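Local coordinates for DUF3861 domain-containing protein (Pectobacterium atrosepticum SCRI1043, PDB 3CJL) that is of unknown function but forms a two-subunit assembly in which beta hairpins of both copies join in one sheet, beside helices, at residues Y6-E11 with L20-S25; F24-D29 with F58-M63. All blocks are in the same frame, centred on the assembly; numbering follows the deposited sequence.

From the N terminus, strand 4-12 runs out, the chain turns, and strand 19-26 comes back; contact 1 (6-11 with 20-25) closes that short hairpin loop. Contact 2 (24-29 with 58-63) begins where contact 1 ends, sharing F24 and S25, and closes a much longer, mostly helical loop that returns on helix 45-64. The two loops follow one another along the chain, overlapping just at the shared residues. Together they tie the hairpin to helix 45-64, and both contacts also touch the second subunit. The chain thus illustrates how local pairing and long-range packing can share one strand.

Contact 1. Residues Y6-E11 with L20-S25; sequences YQITVE and LSFEFS
The F22 ring receives I8 over one face, with CB 3.6 Å above the ring plane and displaced toward the rim, while CD1 of L20, two residues back on the same strand and on the same face of the sheet, lies in plane at the edge. This is a CH-pi contact, the I8 CB standing 3.9 Å from the ring centroid; CG1 and CG2 of I8 flank it near CE2 and CZ. A chi1 of 62° sets the F22 ring between its own backbone N and carbonyl carbon and carries it across to the neighbouring strand. The Y6 ring meets F24 O near its plane, at the edge, and its OH is hydrogen-bonded to L30 N. Further along this face, V10 CB packs on L20 CG.

The other face is polar. The Q7 chain, bent at chi2 (73°), lays its amide along the partner strand, and NE2 donates to S21 OG at 2.9 Å, exactly in the amide plane and almost straight at 174°. The same hydroxyl pairs with T9 OG1 at 3.1 Å, so S21 OG joins two side chains of strand 6-11. Q7 OE1 rests near CB of E23 and has a weak hydrogen bond to K13 of the second subunit, which also forms a salt bridge with E23 OE1.

Backbone bonds are made at the hydrogen-bonded pairs Y6-F24, I8-F22 and V10-L20, the I8 N to F22 O bond measuring 2.8 Å; Q7-E23 and T9-S21 are non-hydrogen-bonded pairs. On its other edge, segment 6-11 joins an antiparallel ladder with a strand of the second subunit. Side chains alternate between an apolar and a polar face, as in a regular antiparallel beta hairpin, here extended into an intersubunit sheet.

Contact 2. Residues F24-D29 with F58-M63; sequences FSLHDD and FGEVMM
With CG anti to the backbone N and a bend at chi2 (57°), the side chain of E60 leaves helix 58-63 and extends toward the end of strand 24-26, its carboxylate arriving beside H27. The F24 ring, whose CG is likewise anti to its own N, comes out from the strand to meet it. F24 CZ lies 3.5 Å from E60 CG, an oblique approach in which the aliphatic part of the glutamate does the touching; the same ring atom meets V61 CG2 at 3.8 Å. From beside F24, L26 brings its CD2 branch to 3.8 Å from E60 CB. The E60 methylenes thus rest against F24 and L26, which lie side by side on the strand-facing side of the glutamate, and its CG also comes 3.4 Å from the backbone S25 O.

Beyond this apolar stem, the carboxylate meets the H27 ring at its edge: CD2 is 3.4 Å from E60 OE1, with OE2 in the ring plane and the two flat groups turned 50° apart. No hydrogen bond joins these segments. The polar ends are engaged outside them, E60 OE2 by Q64 NE2 one helical turn on, and H27 ND1 by G1 O. A carboxylate so placed could slightly favour a positive charge on the imidazole.

F24 also packs on L57, and on A50 of the second subunit, which places its ring near the interface. Strand 24-26 and helix 58-63 cross at 85°, their axes 9.0 Å apart at the closest. The result is a helix packed crosswise over the end of a hairpin strand through F24, L26, V61 and the aliphatic part of E60, joining the hairpin to helix 45-64 in the buried interior of the DUF3861 fold.

Contact 1. Residues Y6-E11 with L20-S25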
loop_
_atom_site.group_PDB
_atom_site.type_symbol
_atom_site.label_atom_id
_atom_site.label_comp_id
_atom_site.label_asym_id
_atom_site.label_seq_id
_atom_site.Cartn_x
_atom_site.Cartn_y
_atom_site.Cartn_z
ATOM N N TYR A 6 -1.356 -14.031 1.557
ATOM C CA TYR A 6 -2.631 -13.378 1.800
ATOM C C TYR A 6 -3.388 -13.331 0.509
ATOM O O TYR A 6 -2.768 -13.362 -0.552
ATOM C CB TYR A 6 -2.440 -11.932 2.318
ATOM C CG TYR A 6 -1.608 -11.849 3.570
ATOM C CD1 TYR A 6 -2.191 -11.943 4.822
ATOM C CD2 TYR A 6 -0.221 -11.697 3.500
ATOM C CE1 TYR A 6 -1.417 -11.900 5.982
ATOM C CE2 TYR A 6 0.568 -11.660 4.662
ATOM C CZ TYR A 6 -0.039 -11.758 5.892
ATOM O OH TYR A 6 0.723 -11.712 7.035
ATOM N N GLN A 7 -4.722 -13.307 0.607
ATOM C CA GLN A 7 -5.562 -12.929 -0.516
ATOM C C GLN A 7 -6.032 -11.500 -0.241
ATOM O O GLN A 7 -6.564 -11.215 0.831
ATOM C CB GLN A 7 -6.778 -13.831 -0.680
ATOM C CG GLN A 7 -7.523 -13.622 -2.025
ATOM C CD GLN A 7 -6.768 -14.180 -3.223
ATOM O OE1 GLN A 7 -5.832 -14.963 -3.074
ATOM N NE2 GLN A 7 -7.178 -13.778 -4.417
ATOM N N ILE A 8 -5.840 -10.617 -1.218
ATOM C CA ILE A 8 -6.266 -9.231 -1.110
ATOM C C ILE A 8 -7.433 -9.002 -2.071
ATOM O O ILE A 8 -7.317 -9.249 -3.274
ATOM C CB ILE A 8 -5.137 -8.235 -1.485
ATOM C CG1 ILE A 8 -3.798 -8.590 -0.817
ATOM C CG2 ILE A 8 -5.579 -6.788 -1.206
ATOM C CD1 ILE A 8 -3.855 -8.739 0.644
ATOM N N THR A 9 -8.537 -8.482 -1.550
ATOM C CA THR A 9 -9.716 -8.204 -2.353
ATOM C C THR A 9 -10.102 -6.743 -2.171
ATOM O O THR A 9 -10.142 -6.263 -1.040
ATOM C CB THR A 9 -10.887 -9.130 -1.925
ATOM O OG1 THR A 9 -10.436 -10.485 -1.943
ATOM C CG2 THR A 9 -12.140 -8.965 -2.838
ATOM N N VAL A 10 -10.359 -6.047 -3.283
ATOM C CA VAL A 10 -10.827 -4.659 -3.263
ATOM C C VAL A 10 -12.127 -4.627 -4.033
ATOM O O VAL A 10 -12.187 -5.131 -5.153
ATOM C CB VAL A 10 -9.805 -3.686 -3.888
ATOM C CG1 VAL A 10 -10.311 -2.223 -3.807
ATOM C CG2 VAL A 10 -8.458 -3.840 -3.183
ATOM N N GLU A 11 -13.177 -4.088 -3.424
ATOM C CA GLU A 11 -14.451 -3.954 -4.097
ATOM C C GLU A 11 -14.952 -2.542 -4.023
ATOM O O GLU A 11 -14.865 -1.908 -2.976
ATOM C CB GLU A 11 -15.490 -4.941 -3.550
ATOM C CG GLU A 11 -15.561 -5.095 -2.055
ATOM C CD GLU A 11 -16.271 -6.394 -1.636
ATOM O OE1 GLU A 11 -17.459 -6.585 -2.054
ATOM O OE2 GLU A 11 -15.628 -7.194 -0.899
ATOM N N LEU A 20 -11.611 -6.739 -7.439
ATOM C CA LEU A 20 -10.363 -7.329 -7.829
ATOM C C LEU A 20 -9.901 -8.146 -6.658
ATOM O O LEU A 20 -10.169 -7.799 -5.504
ATOM C CB LEU A 20 -9.345 -6.281 -8.265
ATOM C CG LEU A 20 -8.618 -5.430 -7.247
ATOM C CD1 LEU A 20 -7.374 -6.097 -6.791
ATOM C CD2 LEU A 20 -8.275 -4.064 -7.862
ATOM N N SER A 21 -9.278 -9.271 -6.972
ATOM C CA SER A 21 -8.746 -10.176 -5.968
ATOM C C SER A 21 -7.447 -10.772 -6.470
ATOM O O SER A 21 -7.377 -11.256 -7.610
ATOM C CB SER A 21 -9.746 -11.272 -5.645
ATOM O OG SER A 21 -9.398 -11.922 -4.442
ATOM N N PHE A 22 -6.427 -10.738 -5.621
ATOM C CA PHE A 22 -5.131 -11.309 -5.953
ATOM C C PHE A 22 -4.431 -11.877 -4.733
ATOM O O PHE A 22 -4.686 -11.459 -3.605
ATOM C CB PHE A 22 -4.245 -10.269 -6.663
ATOM C CG PHE A 22 -3.927 -9.065 -5.835
ATOM C CD1 PHE A 22 -4.827 -8.027 -5.735
ATOM C CD2 PHE A 22 -2.714 -8.962 -5.159
ATOM C CE1 PHE A 22 -4.539 -6.897 -4.978
ATOM C CE2 PHE A 22 -2.432 -7.846 -4.411
ATOM C CZ PHE A 22 -3.358 -6.809 -4.321
ATOM N N GLU A 23 -3.584 -12.865 -4.972
ATOM C CA GLU A 23 -2.795 -13.461 -3.911
ATOM C C GLU A 23 -1.522 -12.652 -3.783
ATOM O O GLU A 23 -0.963 -12.192 -4.778
ATOM C CB GLU A 23 -2.425 -14.890 -4.205
ATOM C CG GLU A 23 -1.534 -15.508 -3.140
ATOM C CD GLU A 23 -1.230 -16.943 -3.440
ATOM O OE1 GLU A 23 -2.104 -17.775 -3.192
ATOM O OE2 GLU A 23 -0.124 -17.230 -3.924
ATOM N N PHE A 24 -1.074 -12.470 -2.556
ATOM C CA PHE A 24 0.156 -11.757 -2.340
ATOM C C PHE A 24 0.901 -12.235 -1.114
ATOM O O PHE A 24 0.302 -12.555 -0.107
ATOM C CB PHE A 24 -0.112 -10.261 -2.291
ATOM C CG PHE A 24 1.100 -9.453 -2.552
ATOM C CD1 PHE A 24 1.755 -9.556 -3.790
ATOM C CD2 PHE A 24 1.605 -8.603 -1.575
ATOM C CE1 PHE A 24 2.925 -8.825 -4.041
ATOM C CE2 PHE A 24 2.748 -7.858 -1.822
ATOM C CZ PHE A 24 3.413 -7.977 -3.058
ATOM N N SER A 25 2.219 -12.305 -1.236
ATOM C CA SER A 25 3.077 -12.805 -0.178
ATOM C C SER A 25 3.866 -11.640 0.429
ATOM O O SER A 25 4.387 -10.838 -0.315
ATOM C CB SER A 25 4.027 -13.856 -0.759
ATOM O OG SER A 25 4.889 -14.368 0.237
#

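Contact 2. Residues F24-D29 with F58-M63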
loop_
_atom_site.group_PDB
_atom_site.type_symbol
_atom_site.label_atom_id
_atom_site.label_comp_id
_atom_site.label_asym_id
_atom_site.label_seq_id
_atom_site.Cartn_x
_atom_site.Cartn_y
_atom_site.Cartn_z
ATOM N N PHE A 24 -1.074 -12.470 -2.556
ATOM C CA PHE A 24 0.156 -11.757 -2.340
ATOM C C PHE A 24 0.901 -12.235 -1.114
ATOM O O PHE A 24 0.302 -12.555 -0.107
ATOM C CB PHE A 24 -0.112 -10.261 -2.291
ATOM C CG PHE A 24 1.100 -9.453 -2.552
ATOM C CD1 PHE A 24 1.755 -9.556 -3.790
ATOM C CD2 PHE A 24 1.605 -8.603 -1.575
ATOM C CE1 PHE A 24 2.925 -8.825 -4.041
ATOM C CE2 PHE A 24 2.748 -7.858 -1.822
ATOM C CZ PHE A 24 3.413 -7.977 -3.058
ATOM N N SER A 25 2.219 -12.305 -1.236
ATOM C CA SER A 25 3.077 -12.805 -0.178
ATOM C C SER A 25 3.866 -11.640 0.429
ATOM O O SER A 25 4.387 -10.838 -0.315
ATOM C CB SER A 25 4.027 -13.856 -0.759
ATOM O OG SER A 25 4.889 -14.368 0.237
ATOM N N LEU A 26 3.903 -11.546 1.761
ATOM C CA LEU A 26 4.705 -10.549 2.474
ATOM C C LEU A 26 5.662 -11.303 3.361
ATOM O O LEU A 26 5.315 -12.342 3.908
ATOM C CB LEU A 26 3.854 -9.627 3.365
ATOM C CG LEU A 26 2.727 -8.813 2.723
ATOM C CD1 LEU A 26 1.898 -8.142 3.808
ATOM C CD2 LEU A 26 3.255 -7.785 1.713
ATOM N N HIS A 27 6.844 -10.738 3.553
ATOM C CA HIS A 27 7.871 -11.319 4.416
ATOM C C HIS A 27 7.856 -10.819 5.852
ATOM O O HIS A 27 8.867 -10.858 6.544
ATOM C CB HIS A 27 9.211 -11.144 3.752
ATOM C CG HIS A 27 9.311 -11.942 2.513
ATOM N ND1 HIS A 27 9.465 -13.308 2.551
ATOM C CD2 HIS A 27 9.162 -11.608 1.215
ATOM C CE1 HIS A 27 9.466 -13.772 1.320
ATOM N NE2 HIS A 27 9.291 -12.761 0.489
ATOM N N ASP A 28 6.692 -10.350 6.280
ATOM C CA ASP A 28 6.388 -10.064 7.666
ATOM C C ASP A 28 5.011 -10.651 7.949
ATOM O O ASP A 28 4.227 -10.871 7.026
ATOM C CB ASP A 28 6.353 -8.561 7.894
ATOM C CG ASP A 28 7.732 -7.926 7.851
ATOM O OD1 ASP A 28 8.548 -8.240 8.743
ATOM O OD2 ASP A 28 7.985 -7.102 6.938
ATOM N N ASP A 29 4.745 -10.930 9.220
ATOM C CA ASP A 29 3.440 -11.352 9.682
ATOM C C ASP A 29 2.646 -10.060 9.819
ATOM O O ASP A 29 2.803 -9.351 10.800
ATOM C CB ASP A 29 3.578 -12.084 11.029
ATOM C CG ASP A 29 2.257 -12.562 11.579
ATOM O OD1 ASP A 29 1.204 -12.020 11.198
ATOM O OD2 ASP A 29 2.270 -13.479 12.430
ATOM N N PHE A 58 3.062 -2.062 -1.186
ATOM C CA PHE A 58 3.920 -1.423 -2.194
ATOM C C PHE A 58 5.411 -1.618 -1.907
ATOM O O PHE A 58 6.177 -1.787 -2.840
ATOM C CB PHE A 58 3.446 0.013 -2.569
ATOM C CG PHE A 58 4.210 1.145 -1.947
ATOM C CD1 PHE A 58 5.407 1.568 -2.504
ATOM C CD2 PHE A 58 3.658 1.890 -0.902
ATOM C CE1 PHE A 58 6.105 2.633 -1.970
ATOM C CE2 PHE A 58 4.337 2.987 -0.368
ATOM C CZ PHE A 58 5.565 3.351 -0.900
ATOM N N GLY A 59 5.790 -1.709 -0.631
ATOM C CA GLY A 59 7.168 -1.961 -0.226
ATOM C C GLY A 59 7.715 -3.323 -0.618
ATOM O O GLY A 59 8.860 -3.434 -1.034
ATOM N N GLU A 60 6.892 -4.351 -0.466
ATOM C CA GLU A 60 7.198 -5.697 -0.953
ATOM C C GLU A 60 7.440 -5.735 -2.475
ATOM O O GLU A 60 8.384 -6.376 -2.931
ATOM C CB GLU A 60 6.060 -6.643 -0.567
ATOM C CG GLU A 60 6.207 -8.078 -1.025
ATOM C CD GLU A 60 7.492 -8.743 -0.540
ATOM O OE1 GLU A 60 7.894 -8.523 0.630
ATOM O OE2 GLU A 60 8.090 -9.491 -1.348
ATOM N N VAL A 61 6.619 -5.045 -3.259
ATOM C CA VAL A 61 6.816 -5.013 -4.727
ATOM C C VAL A 61 8.156 -4.376 -5.116
ATOM O O VAL A 61 8.861 -4.860 -6.005
ATOM C CB VAL A 61 5.658 -4.300 -5.464
ATOM C CG1 VAL A 61 5.977 -4.180 -6.951
ATOM C CG2 VAL A 61 4.360 -5.071 -5.284
HETATM N N MSE A 62 8.495 -3.290 -4.454
HETATM C CA MSE A 62 9.781 -2.642 -4.663
HETATM C C MSE A 62 10.960 -3.545 -4.256
HETATM O O MSE A 62 11.977 -3.535 -4.938
HETATM C CB MSE A 62 9.824 -1.306 -3.929
HETATM C CG MSE A 62 8.838 -0.317 -4.528
HETATM SE SE MSE A 62 9.026 1.519 -3.891
HETATM C CE MSE A 62 9.437 1.159 -2.016
HETATM N N MSE A 63 10.820 -4.323 -3.181
HETATM C CA MSE A 63 11.842 -5.327 -2.809
HETATM C C MSE A 63 12.034 -6.340 -3.938
HETATM O O MSE A 63 13.145 -6.731 -4.234
HETATM C CB MSE A 63 11.447 -6.151 -1.570
HETATM C CG MSE A 63 11.356 -5.453 -0.227
HETATM SE SE MSE A 63 12.779 -4.233 0.120
HETATM C CE MSE A 63 11.828 -2.454 -0.394
#